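Local coordinates for DUF4847 domain-containing protein (PDB 4ZGF) that is of unknown function but binds calcium ions and probably has a lipocalin-like fold, at residues W11-K19 and N26-M34. Numbering follows the deposited sequence. Where two conformers were deposited one is given.
Sequences WHVVDFYGK and NGEPKYNAM
This is a beta-hairpin contact that runs on into a helix start: strand 11-18 pairs antiparallel with strand 26-29, and Asp-15 receives the backbone N-H groups of Tyr-31 and Asn-32 at the start of the short helix that follows directly. Gly-18 and Glu-28 exchange two backbone hydrogen bonds, and the Lys-30 N to Phe-16 O bond (2.7 Å) carries the pairing into the first helical turn. Asp-15 OD1 takes Tyr-31 N on its syn lone pair at 2.9 Å, nearly straight (167°), and its own neighbour Phe-16 N on the anti side, tilted out of the carboxylate plane. OD2 is gripped twice by Asn-32: the backbone N arrives on the syn side, slightly out of plane, while ND2 reaches it at 2.8 Å from above the carboxylate plane. Four N-H groups thus fix the rotation of this buried carboxylate, and the helix start would be expected to favour its charged form. Chi1 of -78° sets the Asn-32 CG beside its own backbone N, which lets ND2 share OD2 with that N. A water links ND2 to Val-14 O. Val-14 and Asp-15 form a classic beta bulge opposite Gln-134, in an antiparallel sheet consistent with the lipocalin-like fold of the calycin clan; Val-14 also touches the bound benzoic acid. Pro-29, at the N-cap position, lays its CA over one face of the Tyr-17 ring in a CH-pi contact, 4.0 Å from the centroid, while Tyr-132 stacks on that ring. Phe-16 CD1 meets the edge of the Tyr-31 ring at CE2 (3.8 Å); the Tyr-31 hydroxyl is hydrogen-bonded to Glu-104, and helix 40-54 packs against the Tyr-31 side chain. Toward the hairpin turn, one modelled conformer each of Lys-19 and Glu-28 makes a tentative salt bridge, NZ to OE1 3.1 Å.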
ATOM      1  N   TRP A  11       0.815  -9.232  -1.903  1.00  5.52           N
ATOM      2  CA  TRP A  11       0.392  -7.940  -2.407  1.00  5.60           C
ATOM      3  C   TRP A  11       1.622  -7.048  -2.615  1.00  5.23           C
ATOM      4  O   TRP A  11       2.422  -6.855  -1.697  1.00  7.02           O
ATOM      5  CB  TRP A  11      -0.587  -7.276  -1.424  1.00  5.80           C
ATOM      6  CG  TRP A  11      -1.961  -7.864  -1.370  1.00  5.71           C
ATOM      7  CD1 TRP A  11      -2.493  -8.553  -0.328  1.00  6.38           C
ATOM      8  CD2 TRP A  11      -2.991  -7.793  -2.374  1.00  5.42           C
ATOM      9  NE1 TRP A  11      -3.802  -8.884  -0.593  1.00  6.88           N
ATOM     10  CE2 TRP A  11      -4.136  -8.419  -1.839  1.00  6.00           C
ATOM     11  CE3 TRP A  11      -3.049  -7.275  -3.673  1.00  6.03           C
ATOM     12  CZ2 TRP A  11      -5.334  -8.500  -2.542  1.00  6.83           C
ATOM     13  CZ3 TRP A  11      -4.245  -7.368  -4.359  1.00  6.15           C
ATOM     14  CH2 TRP A  11      -5.358  -7.974  -3.801  1.00  7.20           C
ATOM     15  N   HIS A  12       1.748  -6.492  -3.821  1.00  5.03           N
ATOM     16  CA  HIS A  12       2.869  -5.676  -4.245  1.00  5.13           C
ATOM     17  C   HIS A  12       2.409  -4.246  -4.473  1.00  5.05           C
ATOM     18  O   HIS A  12       1.345  -4.026  -5.066  1.00  5.25           O
ATOM     19  CB  HIS A  12       3.429  -6.235  -5.571  1.00  5.51           C
ATOM     20  CG  HIS A  12       3.978  -7.610  -5.486  1.00  5.97           C
ATOM     21  ND1 HIS A  12       5.306  -7.855  -5.244  1.00  6.59           N
ATOM     22  CD2 HIS A  12       3.357  -8.807  -5.614  1.00  6.91           C
ATOM     23  CE1 HIS A  12       5.475  -9.157  -5.257  1.00  7.90           C
ATOM     24  NE2 HIS A  12       4.323  -9.759  -5.472  1.00  7.81           N
ATOM     25  N   VAL A  13       3.194  -3.254  -4.045  1.00  5.18           N
ATOM     26  CA  VAL A  13       2.749  -1.863  -4.189  1.00  5.31           C
ATOM     27  C   VAL A  13       2.714  -1.443  -5.667  1.00  4.99           C
ATOM     28  O   VAL A  13       3.636  -1.658  -6.445  1.00  5.77           O
ATOM     29  CB  VAL A  13       3.689  -0.922  -3.410  1.00  5.86           C
ATOM     30  CG1 VAL A  13       3.411   0.531  -3.719  1.00  6.75           C
ATOM     31  CG2 VAL A  13       3.531  -1.163  -1.927  1.00  6.22           C
ATOM     32  N   VAL A  14       1.588  -0.801  -5.998  1.00  5.08           N
ATOM     33  CA  VAL A  14       1.411  -0.108  -7.283  1.00  5.45           C
ATOM     34  C   VAL A  14       1.810   1.356  -7.124  1.00  5.48           C
ATOM     35  O   VAL A  14       2.739   1.831  -7.787  1.00  6.28           O
ATOM     36  CB  VAL A  14      -0.021  -0.282  -7.817  1.00  5.73           C
ATOM     37  CG1 VAL A  14      -0.220   0.512  -9.104  1.00  6.81           C
ATOM     38  CG2 VAL A  14      -0.343  -1.746  -8.025  1.00  6.47           C
ATOM     39  N   ASP A  15       1.112   2.109  -6.265  1.00  5.56           N
ATOM     40  CA  ASP A  15       1.461   3.525  -6.022  1.00  5.71           C
ATOM     41  C   ASP A  15       0.662   3.988  -4.809  1.00  5.54           C
ATOM     42  O   ASP A  15      -0.202   3.265  -4.269  1.00  5.91           O
ATOM     43  CB  ASP A  15       1.126   4.394  -7.273  1.00  5.83           C
ATOM     44  CG  ASP A  15       2.017   5.616  -7.493  1.00  5.60           C
ATOM     45  OD1 ASP A  15       2.595   6.135  -6.514  1.00  6.08           O
ATOM     46  OD2 ASP A  15       2.074   6.056  -8.672  1.00  6.33           O
ATOM     47  N   PHE A  16       1.006   5.205  -4.411  1.00  5.93           N
ATOM     48  CA  PHE A  16       0.238   6.003  -3.445  1.00  6.47           C
ATOM     49  C   PHE A  16      -0.626   6.947  -4.240  1.00  6.87           C
ATOM     50  O   PHE A  16      -0.164   7.516  -5.220  1.00 10.43           O
ATOM     51  CB  PHE A  16       1.204   6.784  -2.551  1.00  6.58           C
ATOM     52  CG  PHE A  16       2.094   5.925  -1.687  1.00  6.75           C
ATOM     53  CD1 PHE A  16       3.279   5.411  -2.184  1.00  7.63           C
ATOM     54  CD2 PHE A  16       1.775   5.652  -0.358  1.00  7.53           C
ATOM     55  CE1 PHE A  16       4.121   4.622  -1.398  1.00  8.28           C
ATOM     56  CE2 PHE A  16       2.621   4.890   0.438  1.00  8.39           C
ATOM     57  CZ  PHE A  16       3.783   4.388  -0.076  1.00  8.86           C
ATOM     58  N   TYR A  17      -1.886   7.117  -3.845  1.00  6.33           N
ATOM     59  CA  TYR A  17      -2.839   7.897  -4.611  1.00  6.54           C
ATOM     60  C   TYR A  17      -3.353   9.057  -3.779  1.00  7.19           C
ATOM     61  O   TYR A  17      -3.656   8.900  -2.587  1.00  8.51           O
ATOM     62  CB  TYR A  17      -4.023   7.018  -5.051  1.00  6.56           C
ATOM     63  CG  TYR A  17      -3.628   6.008  -6.125  1.00  6.05           C
ATOM     64  CD1 TYR A  17      -2.834   4.920  -5.825  1.00  6.17           C
ATOM     65  CD2 TYR A  17      -4.034   6.168  -7.438  1.00  6.11           C
ATOM     66  CE1 TYR A  17      -2.436   4.024  -6.791  1.00  6.22           C
ATOM     67  CE2 TYR A  17      -3.673   5.260  -8.423  1.00  6.60           C
ATOM     68  CZ  TYR A  17      -2.864   4.201  -8.105  1.00  6.52           C
ATOM     69  OH  TYR A  17      -2.431   3.283  -9.035  1.00  7.62           O
ATOM     70  N   GLY A  18      -3.452  10.217  -4.400  1.00  7.44           N
ATOM     71  CA  GLY A  18      -3.997  11.407  -3.769  1.00  8.23           C
ATOM     72  C   GLY A  18      -5.205  11.919  -4.504  1.00  8.41           C
ATOM     73  O   GLY A  18      -5.632  11.395  -5.528  1.00  9.32           O
ATOM     74  N   LYS A  19      -5.811  12.975  -3.963  0.60  9.44           N
ATOM     75  CA  LYS A  19      -7.017  13.563  -4.570  0.60 10.99           C
ATOM     76  C   LYS A  19      -8.040  12.463  -4.808  0.60  8.92           C
ATOM     77  O   LYS A  19      -8.689  12.418  -5.868  0.60 11.59           O
ATOM     78  CB  LYS A  19      -6.724  14.293  -5.906  0.60 13.81           C
ATOM     79  CG  LYS A  19      -5.713  15.420  -5.806  0.60 17.34           C
ATOM     80  CD  LYS A  19      -5.467  16.113  -7.154  0.60 22.59           C
ATOM     81  CE  LYS A  19      -4.230  17.014  -7.136  0.60 30.25           C
ATOM     82  NZ  LYS A  19      -3.932  17.636  -8.466  0.60 34.90           N
ATOM     83  N   ASN A  26     -10.888   5.848  -7.385  1.00  9.48           N
ATOM     84  CA  ASN A  26     -10.062   6.621  -8.285  1.00  9.54           C
ATOM     85  C   ASN A  26      -9.274   7.650  -7.511  1.00  8.01           C
ATOM     86  O   ASN A  26      -9.612   8.038  -6.377  1.00  8.69           O
ATOM     87  CB  ASN A  26     -10.922   7.259  -9.365  1.00 13.31           C
ATOM     88  CG  ASN A  26     -10.168   7.514 -10.694  1.00 17.40           C
ATOM     89  OD1 ASN A  26      -8.964   7.299 -10.848  1.00 18.00           O
ATOM     90  ND2 ASN A  26     -10.938   7.858 -11.693  1.00 21.53           N
ATOM     91  N   GLY A  27      -8.203   8.112  -8.123  1.00  8.56           N
ATOM     92  CA  GLY A  27      -7.278   9.048  -7.529  1.00  8.04           C
ATOM     93  C   GLY A  27      -6.078   9.253  -8.424  1.00  7.80           C
ATOM     94  O   GLY A  27      -6.001   8.664  -9.527  1.00 10.04           O
ATOM     95  N   GLU A  28      -5.145  10.082  -7.967  0.60  8.02           N
ATOM     96  CA  GLU A  28      -3.988  10.453  -8.765  0.60  8.50           C
ATOM     97  C   GLU A  28      -2.766   9.682  -8.282  0.60  7.19           C
ATOM     98  O   GLU A  28      -2.398   9.824  -7.113  0.60  7.79           O
ATOM     99  CB  GLU A  28      -3.726  11.960  -8.675  0.60 11.82           C
ATOM    100  CG  GLU A  28      -2.570  12.437  -9.573  0.60 15.36           C
ATOM    101  CD  GLU A  28      -2.197  13.913  -9.469  0.60 24.04           C
ATOM    102  OE1 GLU A  28      -2.968  14.733  -8.905  0.60 32.00           O
ATOM    103  OE2 GLU A  28      -1.108  14.267  -9.994  0.60 28.82           O
ATOM    104  N   PRO A  29      -2.131   8.879  -9.134  1.00  7.45           N
ATOM    105  CA  PRO A  29      -0.982   8.062  -8.687  1.00  7.30           C
ATOM    106  C   PRO A  29       0.251   8.935  -8.528  1.00  7.26           C
ATOM    107  O   PRO A  29       0.767   9.485  -9.492  1.00  8.58           O
ATOM    108  CB  PRO A  29      -0.820   7.045  -9.826  1.00  7.87           C
ATOM    109  CG  PRO A  29      -1.319   7.781 -11.047  1.00  8.27           C
ATOM    110  CD  PRO A  29      -2.458   8.638 -10.558  1.00  8.53           C
ATOM    111  N   LYS A  30       0.760   9.051  -7.293  1.00  6.36           N
ATOM    112  CA  LYS A  30       1.784  10.017  -6.940  1.00  6.58           C
ATOM    113  C   LYS A  30       3.088   9.808  -7.710  1.00  6.23           C
ATOM    114  O   LYS A  30       3.606  10.763  -8.308  1.00  6.89           O
ATOM    115  CB  LYS A  30       2.047   9.905  -5.427  1.00  7.16           C
ATOM    116  CG  LYS A  30       3.155  10.809  -4.947  1.00  7.86           C
ATOM    117  CD  LYS A  30       3.347  10.740  -3.429  1.00  8.88           C
ATOM    118  CE  LYS A  30       4.522  11.577  -2.982  1.00 10.33           C
ATOM    119  NZ  LYS A  30       4.647  11.542  -1.498  1.00 12.07           N
ATOM    120  N   TYR A  31       3.661   8.610  -7.629  1.00  5.81           N
ATOM    121  CA  TYR A  31       5.001   8.426  -8.199  1.00  6.02           C
ATOM    122  C   TYR A  31       4.959   8.210  -9.704  1.00  5.81           C
ATOM    123  O   TYR A  31       5.882   8.640 -10.396  1.00  6.04           O
ATOM    124  CB  TYR A  31       5.758   7.346  -7.419  1.00  6.37           C
ATOM    125  CG  TYR A  31       6.091   7.839  -6.022  1.00  6.27           C
ATOM    126  CD1 TYR A  31       7.032   8.836  -5.866  1.00  7.42           C
ATOM    127  CD2 TYR A  31       5.442   7.360  -4.893  1.00  6.84           C
ATOM    128  CE1 TYR A  31       7.359   9.333  -4.613  1.00  8.24           C
ATOM    129  CE2 TYR A  31       5.754   7.843  -3.624  1.00  7.59           C
ATOM    130  CZ  TYR A  31       6.715   8.829  -3.488  1.00  8.25           C
ATOM    131  OH  TYR A  31       7.050   9.370  -2.262  1.00 10.43           O
ATOM    132  N   ASN A  32       3.885   7.597 -10.232  1.00  5.91           N
ATOM    133  CA  ASN A  32       3.746   7.557 -11.684  1.00  6.15           C
ATOM    134  C   ASN A  32       3.557   8.971 -12.245  1.00  6.56           C
ATOM    135  O   ASN A  32       4.120   9.290 -13.300  1.00  7.63           O
ATOM    136  CB  ASN A  32       2.614   6.626 -12.085  1.00  6.45           C
ATOM    137  CG  ASN A  32       3.030   5.168 -11.998  1.00  6.25           C
ATOM    138  OD1 ASN A  32       3.721   4.655 -12.905  1.00  7.69           O
ATOM    139  ND2 ASN A  32       2.647   4.494 -10.934  1.00  6.26           N
ATOM    140  N   ALA A  33       2.799   9.827 -11.549  1.00  6.71           N
ATOM    141  CA  ALA A  33       2.700  11.235 -11.987  1.00  7.66           C
ATOM    142  C   ALA A  33       4.043  11.911 -11.896  1.00  7.57           C
ATOM    143  O   ALA A  33       4.447  12.662 -12.799  1.00  8.53           O
ATOM    144  CB  ALA A  33       1.661  11.985 -11.198  1.00  8.71           C
HETATM  145  N   MSE A  34       4.777  11.684 -10.796  1.00  7.09           N
HETATM  146  CA  MSE A  34       6.096  12.311 -10.645  1.00  6.94           C
HETATM  147  C   MSE A  34       7.024  11.944 -11.773  1.00  6.65           C
HETATM  148  O   MSE A  34       7.756  12.794 -12.293  1.00  7.13           O
HETATM  149  CB  MSE A  34       6.697  11.923  -9.281  1.00  7.11           C
HETATM  150  CG  MSE A  34       7.948  12.737  -8.988  1.00  7.95           C
HETATM  151 SE   MSE A  34       8.767  12.184  -7.285  0.75  8.70          SE
HETATM  152  CE  MSE A  34       7.307  12.690  -6.129  1.00 12.38           C
TER
HETATM  153  O   HOH W   1       3.364   1.708 -10.392  1.00  7.38           O